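Local structure of hypothetical protein (Pyrococcus furiosus, 2FZF) at residues 87-95 and 112-123. The protein is of unknown function but belongs to the rubrerythrin family of the ferritin clan, whose members typically carry a di-iron site in a four-helix bundle. Residues are numbered along the deposited sequence; the frame is centred on the assembly and turned at random.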
loop_
_atom_site.group_PDB
_atom_site.type_symbol
_atom_site.label_atom_id
_atom_site.label_comp_id
_atom_site.label_asym_id
_atom_site.label_seq_id
_atom_site.Cartn_x
_atom_site.Cartn_y
_atom_site.Cartn_z
ATOM N N GLU A 87 14.521 -1.739 25.263
ATOM C CA GLU A 87 14.740 -0.815 24.171
ATOM C C GLU A 87 13.884 -1.179 22.956
ATOM O O GLU A 87 13.313 -2.274 22.869
ATOM C CB GLU A 87 16.232 -0.778 23.796
ATOM C CG GLU A 87 17.216 -0.389 24.946
ATOM C CD GLU A 87 17.052 1.046 25.493
ATOM O OE1 GLU A 87 16.926 2.012 24.698
ATOM O OE2 GLU A 87 17.075 1.208 26.737
ATOM N N HIS A 88 13.774 -0.243 22.024
ATOM C CA HIS A 88 12.994 -0.482 20.826
ATOM C C HIS A 88 13.393 0.466 19.700
ATOM O O HIS A 88 13.684 1.643 19.927
ATOM C CB HIS A 88 11.499 -0.361 21.145
ATOM C CG HIS A 88 11.031 1.038 21.413
ATOM N ND1 HIS A 88 11.021 2.019 20.447
ATOM C CD2 HIS A 88 10.491 1.596 22.523
ATOM C CE1 HIS A 88 10.491 3.121 20.946
ATOM N NE2 HIS A 88 10.160 2.892 22.203
ATOM N N ILE A 89 13.419 -0.067 18.485
ATOM C CA ILE A 89 13.778 0.714 17.310
ATOM C C ILE A 89 12.562 1.433 16.746
ATOM O O ILE A 89 11.466 0.873 16.693
ATOM C CB ILE A 89 14.353 -0.180 16.188
ATOM C CG1 ILE A 89 15.646 -0.855 16.654
ATOM C CG2 ILE A 89 14.604 0.648 14.947
ATOM C CD1 ILE A 89 16.758 0.110 17.001
ATOM N N GLY A 90 12.762 2.677 16.331
ATOM C CA GLY A 90 11.682 3.444 15.738
ATOM C C GLY A 90 10.628 3.920 16.710
ATOM O O GLY A 90 10.647 3.550 17.873
ATOM N N PRO A 91 9.674 4.743 16.247
ATOM C CA PRO A 91 8.623 5.248 17.137
ATOM C C PRO A 91 7.680 4.186 17.693
ATOM O O PRO A 91 7.258 3.269 16.991
ATOM C CB PRO A 91 7.907 6.291 16.270
ATOM C CG PRO A 91 8.061 5.755 14.891
ATOM C CD PRO A 91 9.491 5.247 14.870
ATOM N N GLU A 92 7.360 4.318 18.970
ATOM C CA GLU A 92 6.469 3.374 19.613
ATOM C C GLU A 92 5.079 3.989 19.725
ATOM O O GLU A 92 4.827 4.868 20.557
ATOM C CB GLU A 92 7.018 2.995 20.987
ATOM C CG GLU A 92 6.050 2.241 21.868
ATOM C CD GLU A 92 6.716 1.691 23.109
ATOM O OE1 GLU A 92 7.458 0.687 22.995
ATOM O OE2 GLU A 92 6.507 2.273 24.199
ATOM N N LEU A 93 4.186 3.518 18.860
ATOM C CA LEU A 93 2.809 3.993 18.801
ATOM C C LEU A 93 1.986 3.581 20.019
ATOM O O LEU A 93 1.866 2.394 20.333
ATOM C CB LEU A 93 2.139 3.468 17.526
ATOM C CG LEU A 93 2.733 3.909 16.188
ATOM C CD1 LEU A 93 2.080 3.133 15.051
ATOM C CD2 LEU A 93 2.526 5.402 16.012
ATOM N N GLN A 94 1.424 4.568 20.708
ATOM C CA GLN A 94 0.593 4.299 21.876
ATOM C C GLN A 94 -0.863 4.335 21.423
ATOM O O GLN A 94 -1.195 5.031 20.462
ATOM C CB GLN A 94 0.843 5.353 22.964
ATOM C CG GLN A 94 1.653 4.855 24.170
ATOM C CD GLN A 94 2.955 4.167 23.783
ATOM O OE1 GLN A 94 3.758 4.707 23.019
ATOM N NE2 GLN A 94 3.174 2.971 24.324
ATOM N N PRO A 95 -1.748 3.564 22.086
ATOM C CA PRO A 95 -3.166 3.554 21.699
ATOM C C PRO A 95 -3.827 4.923 21.896
ATOM O O PRO A 95 -3.603 5.594 22.905
ATOM C CB PRO A 95 -3.760 2.454 22.585
ATOM C CG PRO A 95 -2.839 2.425 23.771
ATOM C CD PRO A 95 -1.484 2.611 23.177
ATOM N N TRP A 112 2.806 10.156 12.142
ATOM C CA TRP A 112 3.583 9.242 12.985
ATOM C C TRP A 112 3.395 7.790 12.558
ATOM O O TRP A 112 4.303 6.972 12.686
ATOM C CB TRP A 112 3.175 9.376 14.457
ATOM C CG TRP A 112 3.925 10.462 15.185
ATOM C CD1 TRP A 112 3.446 11.692 15.575
ATOM C CD2 TRP A 112 5.321 10.459 15.506
ATOM N NE1 TRP A 112 4.463 12.449 16.103
ATOM C CE2 TRP A 112 5.627 11.718 16.075
ATOM C CE3 TRP A 112 6.355 9.511 15.362
ATOM C CZ2 TRP A 112 6.916 12.062 16.499
ATOM C CZ3 TRP A 112 7.644 9.855 15.786
ATOM C CH2 TRP A 112 7.907 11.118 16.347
ATOM N N ALA A 113 2.203 7.469 12.061
ATOM C CA ALA A 113 1.911 6.116 11.627
ATOM C C ALA A 113 2.750 5.745 10.423
ATOM O O ALA A 113 3.307 4.646 10.362
ATOM C CB ALA A 113 0.446 5.973 11.311
ATOM N N MET A 114 2.851 6.642 9.452
ATOM C CA MET A 114 3.640 6.310 8.276
ATOM C C MET A 114 5.104 6.273 8.654
ATOM O O MET A 114 5.896 5.569 8.035
ATOM C CB MET A 114 3.392 7.299 7.116
ATOM C CG MET A 114 3.443 8.797 7.433
ATOM S SD MET A 114 3.341 9.860 5.915
ATOM C CE MET A 114 5.070 9.872 5.438
ATOM N N LYS A 115 5.454 7.019 9.696
ATOM C CA LYS A 115 6.826 7.052 10.171
ATOM C C LYS A 115 7.133 5.680 10.746
ATOM O O LYS A 115 8.165 5.072 10.446
ATOM C CB LYS A 115 6.974 8.109 11.253
ATOM C CG LYS A 115 8.407 8.369 11.658
ATOM C CD LYS A 115 9.146 9.101 10.551
ATOM C CE LYS A 115 10.624 9.204 10.844
ATOM N NZ LYS A 115 11.358 9.586 9.613
ATOM N N ALA A 116 6.221 5.198 11.581
ATOM C CA ALA A 116 6.377 3.887 12.180
ATOM C C ALA A 116 6.396 2.804 11.094
ATOM O O ALA A 116 7.119 1.824 11.219
ATOM C CB ALA A 116 5.261 3.629 13.168
ATOM N N GLU A 117 5.611 2.974 10.032
ATOM C CA GLU A 117 5.594 1.975 8.974
ATOM C C GLU A 117 6.899 2.064 8.180
ATOM O O GLU A 117 7.397 1.070 7.632
ATOM C CB GLU A 117 4.394 2.178 8.047
ATOM C CG GLU A 117 3.023 2.123 8.731
ATOM C CD GLU A 117 2.644 0.742 9.232
ATOM O OE1 GLU A 117 3.107 0.340 10.318
ATOM O OE2 GLU A 117 1.884 0.043 8.538
ATOM N N GLU A 118 7.450 3.270 8.136
ATOM C CA GLU A 118 8.697 3.529 7.445
ATOM C C GLU A 118 9.786 2.736 8.139
ATOM O O GLU A 118 10.457 1.909 7.517
ATOM C CB GLU A 118 9.026 5.021 7.500
ATOM C CG GLU A 118 10.316 5.412 6.805
ATOM C CD GLU A 118 10.641 6.892 6.967
ATOM O OE1 GLU A 118 10.821 7.347 8.119
ATOM O OE2 GLU A 118 10.715 7.600 5.938
ATOM N N ILE A 119 9.966 2.964 9.433
ATOM C CA ILE A 119 11.006 2.226 10.135
ATOM C C ILE A 119 10.752 0.720 10.161
ATOM O O ILE A 119 11.702 -0.043 10.162
ATOM C CB ILE A 119 11.218 2.746 11.595
ATOM C CG1 ILE A 119 11.986 4.077 11.574
ATOM C CG2 ILE A 119 12.043 1.752 12.406
ATOM C CD1 ILE A 119 11.124 5.277 11.228
ATOM N N ALA A 120 9.488 0.294 10.172
ATOM C CA ALA A 120 9.146 -1.135 10.212
ATOM C C ALA A 120 9.557 -1.923 8.960
ATOM O O ALA A 120 10.161 -3.001 9.058
ATOM C CB ALA A 120 7.660 -1.309 10.462
ATOM N N ALA A 121 9.222 -1.402 7.786
ATOM C CA ALA A 121 9.583 -2.078 6.550
ATOM C C ALA A 121 11.103 -2.113 6.440
ATOM O O ALA A 121 11.677 -3.130 6.052
ATOM C CB ALA A 121 8.983 -1.352 5.352
ATOM N N GLU A 122 11.753 -1.004 6.786
ATOM C CA GLU A 122 13.212 -0.923 6.726
ATOM C C GLU A 122 13.839 -1.897 7.709
ATOM O O GLU A 122 14.952 -2.393 7.493
ATOM C CB GLU A 122 13.672 0.500 7.026
ATOM C CG GLU A 122 15.174 0.666 7.144
ATOM C CD GLU A 122 15.605 2.134 7.119
ATOM O OE1 GLU A 122 14.803 2.994 7.581
ATOM O OE2 GLU A 122 16.743 2.421 6.647
ATOM N N PHE A 123 13.102 -2.164 8.784
ATOM C CA PHE A 123 13.508 -3.096 9.838
ATOM C C PHE A 123 13.453 -4.530 9.255
ATOM O O PHE A 123 14.447 -5.250 9.269
ATOM C CB PHE A 123 12.555 -2.928 11.047
ATOM C CG PHE A 123 12.911 -3.767 12.260
ATOM C CD1 PHE A 123 12.526 -5.102 12.341
ATOM C CD2 PHE A 123 13.605 -3.211 13.333
ATOM C CE1 PHE A 123 12.812 -5.865 13.474
ATOM C CE2 PHE A 123 13.895 -3.966 14.469
ATOM C CZ PHE A 123 13.500 -5.296 14.537
HETATM O O HOH W 1 8.062 1.896 14.032
#
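Pro-91 presents the CB-CG-CD edge of its ring to helix 103-129, between Trp-112, Ala-116 and Ile-119, which occupy successive turns of the same helix face. The three side-chain carbons face different partners. CB meets the six-membered ring of the indole, 3.6 Å from CZ3 of Trp-112; CG rests on the helix backbone, 3.7 Å from CA of Ala-116; CD faces the CD1 methyl of Ile-119. Two residues further along the loop, Leu-93 reaches in with one branch, its CD1 lying 3.7 Å from CB of Ala-116, while CD2 turns toward the start of the segment, beside the carbonyl of Trp-112. The small methyl of Ala-116 thus sits between proline and leucine, and lets the loop come close: CA of Pro-91 and CA of Ala-116 are 5.6 Å apart. Toward the other end, Ile-119 sets CG2 anti to its backbone N, which brings this methyl to 3.8 Å from CA of Gly-90 and equally near CG2 of Ile-89. Gly-90 passes that methyl at a positive phi (73°), a conformation glycine adopts easily. Ile-89 then meets the edge of the Phe-123 ring near its plane, CB to CE2 4.2 Å. One water joins the backbones, donating to O of Ala-116 at 3.0 Å and, weakly, to O of Pro-91. The loop therefore lies over the gap between two helices of the bundle, for Ile-89 and Leu-93 also touch Met-27 and Phe-38 of helix 21-44. Next to Ala-116 in sequence, Glu-117 turns into the bundle near Glu-62 and Glu-147, with His-150 alongside, an arrangement consistent with the di-iron site of this family. Across the contact itself, cohesion comes mainly from apolar contacts and close fit, with a single water linking two carbonyls.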